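Local coordinates for HmuY protein (Prevotella intermedia, PDB 6R2H) that probably binds heme as a hemophore-like protein of the HmuY family, taking part in heme acquisition by this bacterium, at residues D175-G178 with K179-A182; A78-N82 with G83-M87. All coordinates share one frame; numbering follows the deposited sequence.

Contact 1 of 2, residues D175-G178 with K179-A182; sequences DKTG and KKKA
Asp-175 and Lys-180 close the loop at the end of a hairpin, the N of Asp-175 giving its hydrogen to the O of Lys-180 at 2.9 Å. With CG of Asp-175 between the backbone N and the carbonyl carbon (chi1 71°), the carboxylate turns in over the loop and gathers four more bonds. OD1 accepts from the N of Lys-180 at 2.7 Å, a fairly straight bond (161°) that comes over one face, and from the N of Lys-179 at 3.0 Å through the syn lone pair. OD2 takes the N of Thr-177 over the other face, which makes an Asx turn, and OG1 of Thr-177 at 2.6 Å on its syn side. Held by both oxygens, the carboxylate has little freedom to rotate; aspartate is short enough to reach these backbone N-H groups. OG1 of Thr-177 also accepts from the N of Lys-179 at 3.2 Å. Gly-178 suits the bend because its phi is positive (79°). The methylenes of Lys-180 lie against the carboxylate, CG 3.6 Å from CG of Asp-175, while its amine leads away. The loop joins strand 165-174 to strand 181-190, where Ala-182 pairs with Asn-173, and both Asp-175 and Ala-182 touch Leu-11 of strand 6-11.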
loop_
_atom_site.group_PDB
_atom_site.type_symbol
_atom_site.label_atom_id
_atom_site.label_comp_id
_atom_site.label_asym_id
_atom_site.label_seq_id
_atom_site.Cartn_x
_atom_site.Cartn_y
_atom_site.Cartn_z
ATOM N N ASP A 175 9.805 12.293 -2.918
ATOM C CA ASP A 175 9.600 13.683 -3.283
ATOM C C ASP A 175 10.750 14.124 -4.183
ATOM O O ASP A 175 11.611 13.316 -4.522
ATOM C CB ASP A 175 9.582 14.546 -2.021
ATOM C CG ASP A 175 10.949 14.694 -1.364
ATOM O OD1 ASP A 175 11.583 13.665 -1.054
ATOM O OD2 ASP A 175 11.379 15.841 -1.191
ATOM N N LYS A 176 10.787 15.415 -4.526
ATOM C CA LYS A 176 11.831 15.949 -5.390
ATOM C C LYS A 176 13.225 15.838 -4.755
ATOM O O LYS A 176 14.198 15.597 -5.461
ATOM C CB LYS A 176 11.496 17.387 -5.801
ATOM C CG LYS A 176 11.512 18.415 -4.677
ATOM C CD LYS A 176 11.144 19.799 -5.154
ATOM C CE LYS A 176 11.017 20.792 -4.020
ATOM N NZ LYS A 176 10.643 22.131 -4.532
ATOM N N THR A 177 13.321 16.014 -3.430
ATOM C CA THR A 177 14.605 16.006 -2.736
ATOM C C THR A 177 15.163 14.586 -2.668
ATOM O O THR A 177 16.372 14.395 -2.519
ATOM C CB THR A 177 14.539 16.640 -1.329
ATOM O OG1 THR A 177 13.829 15.804 -0.407
ATOM C CG2 THR A 177 13.971 18.048 -1.319
ATOM N N GLY A 178 14.263 13.602 -2.768
ATOM C CA GLY A 178 14.619 12.201 -2.618
ATOM C C GLY A 178 14.779 11.799 -1.154
ATOM O O GLY A 178 15.344 10.751 -0.861
ATOM N N LYS A 179 14.259 12.622 -0.231
ATOM C CA LYS A 179 14.460 12.390 1.191
ATOM C C LYS A 179 13.147 11.977 1.852
ATOM O O LYS A 179 13.177 11.284 2.863
ATOM C CB LYS A 179 15.047 13.629 1.874
ATOM C CG LYS A 179 16.530 13.899 1.633
ATOM C CD LYS A 179 17.439 13.035 2.498
ATOM C CE LYS A 179 18.783 12.715 1.871
ATOM N NZ LYS A 179 19.468 11.585 2.550
ATOM N N LYS A 180 12.007 12.390 1.277
ATOM C CA LYS A 180 10.699 12.159 1.881
ATOM C C LYS A 180 9.894 11.163 1.046
ATOM O O LYS A 180 9.819 11.288 -0.173
ATOM C CB LYS A 180 9.936 13.482 2.030
ATOM C CG LYS A 180 10.819 14.705 2.205
ATOM C CD LYS A 180 10.121 15.938 2.729
ATOM C CE LYS A 180 10.828 16.451 3.975
ATOM N NZ LYS A 180 10.890 17.937 4.060
ATOM N N LYS A 181 9.234 10.210 1.715
ATOM C CA LYS A 181 8.393 9.214 1.068
ATOM C C LYS A 181 7.174 9.857 0.410
ATOM O O LYS A 181 6.690 10.895 0.867
ATOM C CB LYS A 181 7.948 8.178 2.099
ATOM C CG LYS A 181 9.103 7.423 2.730
ATOM C CD LYS A 181 8.763 6.793 4.069
ATOM C CE LYS A 181 9.815 5.802 4.515
ATOM N NZ LYS A 181 11.105 6.058 3.829
ATOM N N ALA A 182 6.670 9.195 -0.646
ATOM C CA ALA A 182 5.532 9.663 -1.424
ATOM C C ALA A 182 4.922 8.506 -2.209
ATOM O O ALA A 182 5.556 7.475 -2.405
ATOM C CB ALA A 182 5.955 10.762 -2.363
#

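Contact 2 of 2, residues A78-N82 with G83-M87; sequences ARTNN and GEVLM
Thr-80 meets both Gly-83 and Val-85 where the chain leaves strand 77-80, bends through Asn-81 and Asn-82, and starts strand 83-87. Ala-78 and Arg-79 lead up to it along the strand, and its own N is hydrogen-bonded to OD2 of Asp-107, which helps to fix the residue that carries the contact. The threonine then uses its two branches differently. With OG1 between the backbone N and the carbonyl carbon (chi1 73°), the hydroxyl faces the returning chain and accepts a weak, bent bond from the N of Gly-83, at 3.0 Å and 133°. Its methyl CG2 meets CG2 of Val-85 at 3.9 Å, the two side chains crossing at a slant. A beta-branched residue therefore serves twice here, offering an acceptor, if a weak one, to a backbone N-H at the corner and adding a hydrocarbon contact with the next strand. Asn-81 starts its side chain away from 83-87, and its ND2 is bonded to the O of Trp-69, so this amide ties the bend to a neighbouring loop. Asn-82 has positive phi (61°), a conformation that asparagine tolerates better than most residues; its N closes a weak bond of 3.3 Å to the O of Thr-80 around Asn-81. Gly-83 follows, and its bare CA lets the chain pass close to the threonine hydroxyl. The corner passes from strand 77-80, an outermost strand of the four-stranded sheet beside strand 71-74, to strand 83-87, set between strands 155-160 and 105-115 in the nine-stranded sheet, with Val-85 packed on Phe-156 and Val-158.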
loop_
_atom_site.group_PDB
_atom_site.type_symbol
_atom_site.label_atom_id
_atom_site.label_comp_id
_atom_site.label_asym_id
_atom_site.label_seq_id
_atom_site.Cartn_x
_atom_site.Cartn_y
_atom_site.Cartn_z
ATOM N N ALA A 78 0.698 -1.880 0.514
ATOM C CA ALA A 78 -0.533 -1.642 -0.227
ATOM C C ALA A 78 -1.637 -2.598 0.223
ATOM O O ALA A 78 -1.403 -3.785 0.461
ATOM C CB ALA A 78 -0.279 -1.798 -1.705
ATOM N N ARG A 79 -2.856 -2.059 0.302
ATOM C CA ARG A 79 -4.046 -2.817 0.645
ATOM C C ARG A 79 -5.164 -2.379 -0.293
ATOM O O ARG A 79 -5.181 -1.236 -0.742
ATOM C CB ARG A 79 -4.445 -2.497 2.086
ATOM C CG ARG A 79 -5.572 -3.348 2.644
ATOM C CD ARG A 79 -5.980 -2.741 3.964
ATOM N NE ARG A 79 -6.964 -3.502 4.723
ATOM C CZ ARG A 79 -7.525 -3.051 5.844
ATOM N NH1 ARG A 79 -7.192 -1.858 6.319
ATOM N NH2 ARG A 79 -8.424 -3.785 6.483
ATOM N N THR A 80 -6.091 -3.297 -0.584
ATOM C CA THR A 80 -7.238 -2.983 -1.419
ATOM C C THR A 80 -8.511 -3.203 -0.608
ATOM O O THR A 80 -8.530 -3.969 0.358
ATOM C CB THR A 80 -7.252 -3.798 -2.723
ATOM O OG1 THR A 80 -7.614 -5.138 -2.375
ATOM C CG2 THR A 80 -5.924 -3.811 -3.454
ATOM N N ASN A 81 -9.564 -2.489 -1.016
ATOM C CA ASN A 81 -10.895 -2.659 -0.472
ATOM C C ASN A 81 -11.608 -3.737 -1.284
ATOM O O ASN A 81 -12.321 -3.427 -2.238
ATOM C CB ASN A 81 -11.650 -1.331 -0.512
ATOM C CG ASN A 81 -12.932 -1.386 0.283
ATOM O OD1 ASN A 81 -13.302 -2.441 0.784
ATOM N ND2 ASN A 81 -13.612 -0.264 0.405
ATOM N N ASN A 82 -11.367 -5.002 -0.915
ATOM C CA ASN A 82 -11.992 -6.155 -1.538
ATOM C C ASN A 82 -11.626 -6.226 -3.033
ATOM O O ASN A 82 -12.496 -6.366 -3.901
ATOM C CB ASN A 82 -13.478 -6.177 -1.172
ATOM C CG ASN A 82 -14.063 -7.562 -0.978
ATOM O OD1 ASN A 82 -13.348 -8.565 -0.928
ATOM N ND2 ASN A 82 -15.380 -7.625 -0.863
ATOM N N GLY A 83 -10.320 -6.145 -3.328
ATOM C CA GLY A 83 -9.822 -6.146 -4.692
ATOM C C GLY A 83 -8.829 -7.283 -4.959
ATOM O O GLY A 83 -8.268 -7.876 -4.031
ATOM N N GLU A 84 -8.632 -7.572 -6.254
ATOM C CA GLU A 84 -7.656 -8.537 -6.718
ATOM C C GLU A 84 -6.743 -7.836 -7.711
ATOM O O GLU A 84 -7.224 -7.036 -8.509
ATOM C CB GLU A 84 -8.372 -9.689 -7.418
ATOM C CG GLU A 84 -9.200 -10.552 -6.490
ATOM C CD GLU A 84 -9.947 -11.664 -7.200
ATOM O OE1 GLU A 84 -10.746 -11.355 -8.124
ATOM O OE2 GLU A 84 -9.714 -12.837 -6.833
ATOM N N VAL A 85 -5.442 -8.150 -7.652
ATOM C CA VAL A 85 -4.430 -7.388 -8.375
ATOM C C VAL A 85 -3.619 -8.335 -9.263
ATOM O O VAL A 85 -3.322 -9.466 -8.869
ATOM C CB VAL A 85 -3.507 -6.603 -7.418
ATOM C CG1 VAL A 85 -2.404 -5.849 -8.149
ATOM C CG2 VAL A 85 -4.296 -5.662 -6.524
ATOM N N LEU A 86 -3.279 -7.845 -10.463
ATOM C CA LEU A 86 -2.353 -8.514 -11.354
ATOM C C LEU A 86 -1.390 -7.467 -11.893
ATOM O O LEU A 86 -1.827 -6.497 -12.503
ATOM C CB LEU A 86 -3.129 -9.159 -12.510
ATOM C CG LEU A 86 -2.237 -9.657 -13.653
ATOM C CD1 LEU A 86 -1.512 -10.947 -13.271
ATOM C CD2 LEU A 86 -3.045 -9.845 -14.932
ATOM N N MET A 87 -0.091 -7.681 -11.666
ATOM C CA MET A 87 0.940 -6.873 -12.289
ATOM C C MET A 87 1.098 -7.346 -13.735
ATOM O O MET A 87 1.605 -8.435 -13.972
ATOM C CB MET A 87 2.261 -7.024 -11.531
ATOM C CG MET A 87 3.351 -6.104 -12.035
ATOM S SD MET A 87 4.938 -6.256 -11.163
ATOM C CE MET A 87 5.321 -7.992 -11.409
#

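In the fold
Contact 2 comes first along the chain and contact 1 much later, with their centres 25 Å apart on opposite sides of the chain's centre and their nearest atoms about 11 Å apart. Both reach the nine-stranded antiparallel sheet. There strand 83-87 neighbours strand 155-160, which neighbours strand 165-174, which in turn pairs with strand 181-190. Their roles differ: 175-182 is a surface turn linking two adjacent strands of one sheet, whereas 78-87 is a buried corner carrying the chain from the four-stranded sheet into the large one. Contact 1 thus joins neighbouring strands within the large sheet, while contact 2 connects the two sheets of this predominantly beta, HmuY-family protein.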